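Local structure of ZT_dimer domain-containing protein (Thermotoga maritima, 6VDA) at residues Lys66-Arg71 / Glu76-His81; Asp14-Leu19 / His26-Val31. The protein is the metal-binding C-terminal domain of CzcD, a cation diffusion facilitator that probably carries divalent metal ions such as zinc across the membrane. One frame throughout, in Å; residues are numbered along the deposited sequence.

Interaction 1 of 2, residues Lys66-Arg71 / Glu76-His81; sequences KEMLKR and EDVTIH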
ATOM      1  N   LYS A  66     -15.314   2.912  -0.939  1.00 79.13           N
ATOM      2  CA  LYS A  66     -16.604   3.631  -1.098  1.00 83.59           C
ATOM      3  C   LYS A  66     -17.705   2.759  -0.481  1.00 84.84           C
ATOM      4  O   LYS A  66     -18.449   3.278   0.377  1.00 87.59           O
ATOM      5  CB  LYS A  66     -16.847   3.967  -2.575  1.00 84.83           C
ATOM      6  CG  LYS A  66     -17.827   5.103  -2.847  1.00 87.57           C
ATOM      7  N   GLU A  67     -17.748   1.471  -0.842  1.00 84.24           N
ATOM      8  CA  GLU A  67     -18.757   0.491  -0.351  1.00 83.93           C
ATOM      9  C   GLU A  67     -18.570   0.238   1.147  1.00 84.34           C
ATOM     10  O   GLU A  67     -19.597   0.107   1.846  1.00 89.20           O
ATOM     11  CB  GLU A  67     -18.691  -0.822  -1.136  1.00 82.70           C
ATOM     12  CG  GLU A  67     -19.402  -0.756  -2.474  1.00 86.13           C
ATOM     13  CD  GLU A  67     -20.820  -0.214  -2.381  1.00 92.23           C
ATOM     14  OE1 GLU A  67     -21.611  -0.753  -1.566  1.00 91.43           O
ATOM     15  OE2 GLU A  67     -21.121   0.768  -3.094  1.00 93.61           O
ATOM     16  N   MET A  68     -17.325   0.171   1.627  1.00 84.86           N
ATOM     17  CA  MET A  68     -17.016  -0.004   3.072  1.00 86.33           C
ATOM     18  C   MET A  68     -17.636   1.162   3.852  1.00 85.96           C
ATOM     19  O   MET A  68     -18.354   0.897   4.821  1.00 83.65           O
ATOM     20  CB  MET A  68     -15.506  -0.039   3.330  1.00 90.67           C
ATOM     21  CG  MET A  68     -14.804  -1.225   2.694  1.00 95.06           C
ATOM     22  SD  MET A  68     -15.049  -2.777   3.584  1.00101.18           S
ATOM     23  CE  MET A  68     -14.173  -2.400   5.099  1.00106.27           C
ATOM     24  N   LEU A  69     -17.379   2.402   3.418  1.00 85.54           N
ATOM     25  CA  LEU A  69     -17.827   3.646   4.101  1.00 86.51           C
ATOM     26  C   LEU A  69     -19.361   3.732   4.091  1.00 89.36           C
ATOM     27  O   LEU A  69     -19.918   4.244   5.075  1.00 92.60           O
ATOM     28  CB  LEU A  69     -17.180   4.859   3.420  1.00 86.30           C
ATOM     29  CG  LEU A  69     -15.942   5.433   4.116  1.00 85.12           C
ATOM     30  CD1 LEU A  69     -14.991   4.337   4.558  1.00 82.79           C
ATOM     31  CD2 LEU A  69     -15.216   6.426   3.223  1.00 84.81           C
ATOM     32  N   LYS A  70     -20.013   3.239   3.032  1.00 90.96           N
ATOM     33  CA  LYS A  70     -21.496   3.252   2.882  1.00 95.99           C
ATOM     34  C   LYS A  70     -22.131   2.237   3.844  1.00 98.13           C
ATOM     35  O   LYS A  70     -23.255   2.497   4.308  1.00105.39           O
ATOM     36  CB  LYS A  70     -21.917   2.936   1.442  1.00 96.45           C
ATOM     37  CG  LYS A  70     -21.845   4.100   0.461  1.00 98.60           C
ATOM     38  CD  LYS A  70     -22.598   3.852  -0.839  1.00100.40           C
ATOM     39  N   ARG A  71     -21.447   1.126   4.119  1.00100.06           N
ATOM     40  CA  ARG A  71     -21.978  -0.031   4.896  1.00100.89           C
ATOM     41  C   ARG A  71     -22.039   0.326   6.384  1.00103.30           C
ATOM     42  O   ARG A  71     -23.094   0.092   7.008  1.00101.85           O
ATOM     43  CB  ARG A  71     -21.090  -1.261   4.687  1.00 96.53           C
ATOM     44  CG  ARG A  71     -21.435  -2.456   5.564  1.00 98.11           C
ATOM     45  CD  ARG A  71     -22.373  -3.427   4.880  1.00100.36           C
ATOM     46  NE  ARG A  71     -22.475  -4.676   5.624  1.00102.55           N
ATOM     47  CZ  ARG A  71     -22.995  -5.805   5.148  1.00103.30           C
ATOM     48  NH1 ARG A  71     -23.469  -5.858   3.914  1.00102.53           N
ATOM     49  NH2 ARG A  71     -23.041  -6.882   5.912  1.00105.67           N
ATOM     50  N   GLU A  76     -13.897   5.314   9.464  1.00 95.33           N
ATOM     51  CA  GLU A  76     -13.328   6.648   9.130  1.00 99.09           C
ATOM     52  C   GLU A  76     -12.514   6.542   7.830  1.00 97.99           C
ATOM     53  O   GLU A  76     -12.639   7.456   6.993  1.00101.33           O
ATOM     54  CB  GLU A  76     -12.488   7.156  10.307  1.00102.90           C
ATOM     55  CG  GLU A  76     -11.876   8.531  10.090  1.00108.45           C
ATOM     56  CD  GLU A  76     -12.858   9.690  10.015  1.00113.02           C
ATOM     57  OE1 GLU A  76     -13.939   9.603  10.639  1.00116.90           O
ATOM     58  OE2 GLU A  76     -12.537  10.683   9.334  1.00115.30           O
ATOM     59  N   ASP A  77     -11.715   5.479   7.659  1.00 92.24           N
ATOM     60  CA  ASP A  77     -10.926   5.249   6.417  1.00 89.62           C
ATOM     61  C   ASP A  77     -10.610   3.756   6.217  1.00 86.93           C
ATOM     62  O   ASP A  77     -10.686   2.973   7.191  1.00 84.70           O
ATOM     63  CB  ASP A  77      -9.639   6.075   6.418  1.00 91.28           C
ATOM     64  CG  ASP A  77      -9.170   6.470   5.029  1.00 91.49           C
ATOM     65  OD1 ASP A  77      -9.627   5.843   4.050  1.00 88.05           O
ATOM     66  OD2 ASP A  77      -8.358   7.411   4.934  1.00 96.81           O
ATOM     67  N   VAL A  78     -10.275   3.387   4.978  1.00 80.28           N
ATOM     68  CA  VAL A  78      -9.924   2.000   4.566  1.00 79.77           C
ATOM     69  C   VAL A  78      -8.776   2.080   3.574  1.00 79.66           C
ATOM     70  O   VAL A  78      -8.976   2.698   2.520  1.00 79.70           O
ATOM     71  CB  VAL A  78     -11.115   1.263   3.929  1.00 79.71           C
ATOM     72  CG1 VAL A  78     -10.733  -0.161   3.547  1.00 77.16           C
ATOM     73  CG2 VAL A  78     -12.343   1.293   4.828  1.00 80.72           C
ATOM     74  N   THR A  79      -7.637   1.472   3.907  1.00 83.33           N
ATOM     75  CA  THR A  79      -6.447   1.359   3.025  1.00 83.16           C
ATOM     76  C   THR A  79      -6.294  -0.108   2.614  1.00 81.25           C
ATOM     77  O   THR A  79      -6.337  -0.994   3.512  1.00 78.62           O
ATOM     78  CB  THR A  79      -5.183   1.915   3.696  1.00 88.46           C
ATOM     79  OG1 THR A  79      -4.854   1.069   4.796  1.00 92.65           O
ATOM     80  CG2 THR A  79      -5.347   3.339   4.179  1.00 90.51           C
ATOM     81  N   ILE A  80      -6.117  -0.330   1.308  1.00 75.78           N
ATOM     82  CA  ILE A  80      -6.099  -1.665   0.651  1.00 75.77           C
ATOM     83  C   ILE A  80      -4.798  -1.800  -0.134  1.00 74.68           C
ATOM     84  O   ILE A  80      -4.615  -1.039  -1.082  1.00 78.32           O
ATOM     85  CB  ILE A  80      -7.321  -1.825  -0.269  1.00 74.42           C
ATOM     86  CG1 ILE A  80      -8.621  -1.530   0.480  1.00 76.97           C
ATOM     87  CG2 ILE A  80      -7.332  -3.207  -0.903  1.00 74.69           C
ATOM     88  CD1 ILE A  80      -9.828  -1.438  -0.414  1.00 79.61           C
ATOM     89  N   HIS A  81      -3.961  -2.762   0.240  1.00 75.22           N
ATOM     90  CA  HIS A  81      -2.732  -3.157  -0.492  1.00 76.45           C
ATOM     91  C   HIS A  81      -3.109  -4.224  -1.525  1.00 76.01           C
ATOM     92  O   HIS A  81      -3.908  -5.129  -1.183  1.00 77.25           O
ATOM     93  CB  HIS A  81      -1.665  -3.580   0.519  1.00 80.86           C
ATOM     94  CG  HIS A  81      -1.494  -2.571   1.605  1.00 88.62           C
ATOM     95  ND1 HIS A  81      -1.846  -2.830   2.924  1.00 92.03           N
ATOM     96  CD2 HIS A  81      -1.074  -1.284   1.567  1.00 90.23           C
ATOM     97  CE1 HIS A  81      -1.610  -1.760   3.654  1.00 92.13           C
ATOM     98  NE2 HIS A  81      -1.140  -0.794   2.843  1.00 93.85           N
TER
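Val78 meets the helix through a single methyl, CG2, which reaches into the angle between Met68 and Leu69. Its closest partner is the first carbon of the methionine side chain, with Val78 CG2 3.7 Å from Met68 CB. The two side chains cross at about a right angle. The methionine is folded, bent at both chi2 (-77°) and chi3 (-66°), and this curl brings its terminal methyl back to the valine: Met68 CE also lies 4.1 Å from Val78 CG2, touching it from both ends. Leu69, next on the helix, runs past Val78 in the opposite direction, offering one branch, with Leu69 CD1 4.0 Å from Val78 CG2.

Next to the valine, Asp77 turns away from the helix, and its carboxylate accepts the backbone N-H of Val78; Val78 N lies 2.7 Å from Asp77 OD1. The bond is bent (139° at the hydrogen), with OD1 met on the anti side and the donor tilted out of the carboxylate plane. Met68 also packs on Ile42 of strand 39-48 and on Ile15 of helix 6-19, while the backbone of strand 75-84 pairs with strand 39-48. Helix 54-71 is thereby seated on the sheet within a beta-alpha-beta crossover. Because the contact across the two segments is wholly apolar, it rests on van der Waals fit and the burial of Met68 and Val78, without a directional polar bond.

Interaction 2 of 2, residues Asp14-Leu19 / His26-Val31; sequences DIFAVL and HNPHRV. With ZN (zinc ion), chain B; SO4 (sulfate ion), chain C.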
ATOM      1  N   ASP A  14     -18.888  -7.661   8.558  1.00 93.23           N
ATOM      2  CA  ASP A  14     -19.345  -6.604   7.608  1.00 94.60           C
ATOM      3  C   ASP A  14     -18.269  -6.339   6.541  1.00 88.91           C
ATOM      4  O   ASP A  14     -18.640  -6.151   5.371  1.00 87.43           O
ATOM      5  CB  ASP A  14     -19.739  -5.322   8.352  1.00 96.43           C
ATOM      6  CG  ASP A  14     -20.925  -5.509   9.288  1.00102.12           C
ATOM      7  OD1 ASP A  14     -21.293  -6.676   9.544  1.00106.23           O
ATOM      8  OD2 ASP A  14     -21.474  -4.494   9.754  1.00101.15           O
ATOM      9  N   ILE A  15     -16.988  -6.309   6.926  1.00 88.24           N
ATOM     10  CA  ILE A  15     -15.837  -6.075   6.000  1.00 86.16           C
ATOM     11  C   ILE A  15     -15.819  -7.209   4.970  1.00 84.61           C
ATOM     12  O   ILE A  15     -15.928  -6.927   3.767  1.00 80.09           O
ATOM     13  CB  ILE A  15     -14.503  -5.993   6.770  1.00 88.05           C
ATOM     14  CG1 ILE A  15     -14.458  -4.803   7.732  1.00 88.28           C
ATOM     15  CG2 ILE A  15     -13.325  -5.985   5.806  1.00 87.88           C
ATOM     16  CD1 ILE A  15     -13.365  -4.897   8.776  1.00 90.31           C
ATOM     17  N   PHE A  16     -15.709  -8.454   5.440  1.00 85.38           N
ATOM     18  CA  PHE A  16     -15.690  -9.668   4.582  1.00 85.16           C
ATOM     19  C   PHE A  16     -16.985  -9.732   3.766  1.00 84.92           C
ATOM     20  O   PHE A  16     -16.933 -10.176   2.611  1.00 87.06           O
ATOM     21  CB  PHE A  16     -15.430 -10.922   5.420  1.00 85.52           C
ATOM     22  CG  PHE A  16     -13.969 -11.192   5.669  1.00 83.63           C
ATOM     23  CD1 PHE A  16     -13.197 -11.827   4.709  1.00 86.48           C
ATOM     24  CD2 PHE A  16     -13.360 -10.790   6.845  1.00 85.63           C
ATOM     25  CE1 PHE A  16     -11.851 -12.073   4.931  1.00 85.88           C
ATOM     26  CE2 PHE A  16     -12.010 -11.030   7.064  1.00 87.61           C
ATOM     27  CZ  PHE A  16     -11.260 -11.677   6.109  1.00 86.59           C
ATOM     28  N   ALA A  17     -18.103  -9.272   4.335  1.00 86.17           N
ATOM     29  CA  ALA A  17     -19.422  -9.232   3.662  1.00 88.00           C
ATOM     30  C   ALA A  17     -19.342  -8.317   2.434  1.00 84.75           C
ATOM     31  O   ALA A  17     -19.839  -8.714   1.380  1.00 89.74           O
ATOM     32  CB  ALA A  17     -20.498  -8.793   4.629  1.00 90.75           C
ATOM     33  N   VAL A  18     -18.705  -7.151   2.557  1.00 86.23           N
ATOM     34  CA  VAL A  18     -18.534  -6.175   1.434  1.00 88.67           C
ATOM     35  C   VAL A  18     -17.578  -6.727   0.363  1.00 86.46           C
ATOM     36  O   VAL A  18     -17.847  -6.496  -0.827  1.00 89.77           O
ATOM     37  CB  VAL A  18     -18.049  -4.801   1.935  1.00 90.35           C
ATOM     38  CG1 VAL A  18     -17.712  -3.880   0.769  1.00 90.57           C
ATOM     39  CG2 VAL A  18     -19.066  -4.147   2.865  1.00 91.27           C
ATOM     40  N   LEU A  19     -16.485  -7.393   0.745  1.00 82.34           N
ATOM     41  CA  LEU A  19     -15.470  -7.893  -0.224  1.00 78.61           C
ATOM     42  C   LEU A  19     -16.087  -8.965  -1.128  1.00 79.26           C
ATOM     43  O   LEU A  19     -15.745  -8.976  -2.322  1.00 74.10           O
ATOM     44  CB  LEU A  19     -14.261  -8.441   0.536  1.00 76.45           C
ATOM     45  CG  LEU A  19     -13.433  -7.398   1.283  1.00 75.79           C
ATOM     46  CD1 LEU A  19     -12.403  -8.081   2.164  1.00 76.69           C
ATOM     47  CD2 LEU A  19     -12.768  -6.419   0.323  1.00 73.31           C
ATOM     48  N   HIS A  26      -9.541 -11.417  -4.359  1.00 73.78           N
ATOM     49  CA  HIS A  26      -9.176 -12.785  -3.912  1.00 73.89           C
ATOM     50  C   HIS A  26      -8.352 -12.720  -2.623  1.00 71.63           C
ATOM     51  O   HIS A  26      -7.673 -11.697  -2.396  1.00 66.45           O
ATOM     52  CB  HIS A  26      -8.466 -13.538  -5.045  1.00 76.32           C
ATOM     53  CG  HIS A  26      -9.366 -13.816  -6.200  1.00 76.98           C
ATOM     54  ND1 HIS A  26     -10.370 -14.757  -6.136  1.00 77.12           N
ATOM     55  CD2 HIS A  26      -9.444 -13.254  -7.425  1.00 76.08           C
ATOM     56  CE1 HIS A  26     -11.018 -14.775  -7.278  1.00 77.95           C
ATOM     57  NE2 HIS A  26     -10.475 -13.852  -8.082  1.00 76.66           N
ATOM     58  N   ASN A  27      -8.475 -13.763  -1.798  1.00 71.23           N
ATOM     59  CA  ASN A  27      -7.604 -14.043  -0.629  1.00 71.41           C
ATOM     60  C   ASN A  27      -7.371 -12.774   0.184  1.00 71.38           C
ATOM     61  O   ASN A  27      -6.228 -12.384   0.406  1.00 72.21           O
ATOM     62  CB  ASN A  27      -6.266 -14.631  -1.079  1.00 70.80           C
ATOM     63  CG  ASN A  27      -5.481 -15.225   0.071  1.00 71.31           C
ATOM     64  OD1 ASN A  27      -4.251 -15.246   0.053  1.00 69.58           O
ATOM     65  ND2 ASN A  27      -6.186 -15.712   1.075  1.00 66.05           N
ATOM     66  N   PRO A  28      -8.431 -12.080   0.655  1.00 72.92           N
ATOM     67  CA  PRO A  28      -8.249 -10.981   1.600  1.00 72.86           C
ATOM     68  C   PRO A  28      -7.550 -11.524   2.855  1.00 74.07           C
ATOM     69  O   PRO A  28      -7.971 -12.560   3.349  1.00 73.42           O
ATOM     70  CB  PRO A  28      -9.667 -10.485   1.907  1.00 73.22           C
ATOM     71  CG  PRO A  28     -10.569 -11.653   1.505  1.00 76.86           C
ATOM     72  CD  PRO A  28      -9.850 -12.328   0.351  1.00 77.25           C
ATOM     73  N   HIS A  29      -6.482 -10.854   3.296  1.00 72.80           N
ATOM     74  CA  HIS A  29      -5.646 -11.262   4.460  1.00 75.83           C
ATOM     75  C   HIS A  29      -4.995 -10.027   5.089  1.00 72.99           C
ATOM     76  O   HIS A  29      -5.062  -8.948   4.467  1.00 71.33           O
ATOM     77  CB  HIS A  29      -4.607 -12.312   4.039  1.00 76.08           C
ATOM     78  CG  HIS A  29      -3.559 -11.820   3.093  1.00 77.35           C
ATOM     79  ND1 HIS A  29      -3.824 -11.570   1.760  1.00 75.94           N
ATOM     80  CD2 HIS A  29      -2.239 -11.569   3.272  1.00 78.15           C
ATOM     81  CE1 HIS A  29      -2.715 -11.171   1.160  1.00 76.39           C
ATOM     82  NE2 HIS A  29      -1.725 -11.158   2.068  1.00 75.82           N
ATOM     83  N   ARG A  30      -4.374 -10.198   6.259  1.00 76.61           N
ATOM     84  CA  ARG A  30      -3.817  -9.097   7.097  1.00 78.45           C
ATOM     85  C   ARG A  30      -4.901  -8.033   7.279  1.00 74.49           C
ATOM     86  O   ARG A  30      -4.593  -6.820   7.214  1.00 74.17           O
ATOM     87  CB  ARG A  30      -2.540  -8.512   6.482  1.00 81.45           C
ATOM     88  CG  ARG A  30      -1.302  -9.359   6.728  1.00 89.52           C
ATOM     89  CD  ARG A  30      -0.018  -8.667   6.308  1.00 94.84           C
ATOM     90  NE  ARG A  30       1.105  -9.598   6.287  1.00101.26           N
ATOM     91  CZ  ARG A  30       2.353  -9.278   5.952  1.00106.34           C
ATOM     92  NH1 ARG A  30       2.656  -8.036   5.608  1.00108.87           N
ATOM     93  NH2 ARG A  30       3.296 -10.206   5.962  1.00109.97           N
ATOM     94  N   VAL A  31      -6.132  -8.485   7.490  1.00 71.30           N
ATOM     95  CA  VAL A  31      -7.295  -7.592   7.723  1.00 72.47           C
ATOM     96  C   VAL A  31      -7.264  -7.176   9.191  1.00 75.47           C
ATOM     97  O   VAL A  31      -7.400  -8.050  10.058  1.00 80.70           O
ATOM     98  CB  VAL A  31      -8.612  -8.272   7.328  1.00 71.66           C
ATOM     99  CG1 VAL A  31      -9.782  -7.317   7.489  1.00 72.56           C
ATOM    100  CG2 VAL A  31      -8.528  -8.823   5.910  1.00 68.25           C
TER
HETATM  101 ZN    ZN B 401      -0.290  -9.626   1.629  1.00 88.32          ZN
HETATM  102  S   SO4 C 402     -10.494 -16.324  -3.043  0.50 73.68           S
HETATM  103  O1  SO4 C 402     -10.939 -15.276  -2.164  0.50 74.20           O
HETATM  104  O2  SO4 C 402     -11.306 -16.331  -4.229  0.50 74.27           O
HETATM  105  O3  SO4 C 402     -10.610 -17.594  -2.378  0.50 73.16           O
HETATM  106  O4  SO4 C 402      -9.123 -16.101  -3.402  0.50 74.20           O
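His26 ND1 gives its hydrogen to SO4 O2 at 2.6 Å in a nearly straight bond (165°), with the anion at the edge of the imidazole. The sulfate, probably from the crystallisation liquor, has a second grip in the backbone N of Asn27, which lies 2.9 Å from SO4 O1 and makes a weak, bent bond to SO4 O4.

Further along the chain, Pro28 before the corner at Arg30 and Val31 after it both face helix 6-19. Pro28 is met by two side chains: Phe16 CE1 lies 3.7 Å from Pro28 CG, the aromatic ring crossing the pyrrolidine obliquely, and Leu19 CD1 lies 3.7 Å from Pro28 CB as the leucine slides past the other way. Val31 divides its methyls. With chi1 at -176°, CG1 lies anti to the backbone N and is directed to Ile15 CG2, which leaves CG2 for the Phe16 ring, 4.0 Å from Phe16 CZ.

His29 turns away from the helix to face the zinc. Its ND1 donates to the carbonyl oxygen of Asn27 (2.9 Å), which lies close to the ring plane. Together with the zinc bond from His29 NE2 (2.1 Å), this holds the ring's rotation; by drawing on the ND1 hydrogen it may also make NE2 a somewhat better ligand. Asp45, Glu83 and Glu89 complete the metal site, and Arg30 forms a salt bridge with Glu89. The contact thus packs helix 6-19 on the sheet of the alpha-beta-beta-alpha-beta C-terminal domain of the cation diffusion facilitator family, beside a His/Asp/Glu/Glu zinc site.

In the fold
From the N terminus, helix 6-19 leads through a short connection into strand 26-36, and interaction 2 closes that loop by laying the helix against the start of the strand. The chain then forms strand 39-48 and crosses over through helix 54-71 to strand 75-84, where interaction 1 closes a second, tighter loop. The two loops follow in series, neither nested nor crossed. They are nevertheless joined in space: the helical segments 14-19 and 66-71 pack side by side, with Glu67 CB 3.7 Å from Val18 CG1. Together the contacts tie both helices to the outermost strands of this chain's sheet, with strand 39-48 between them.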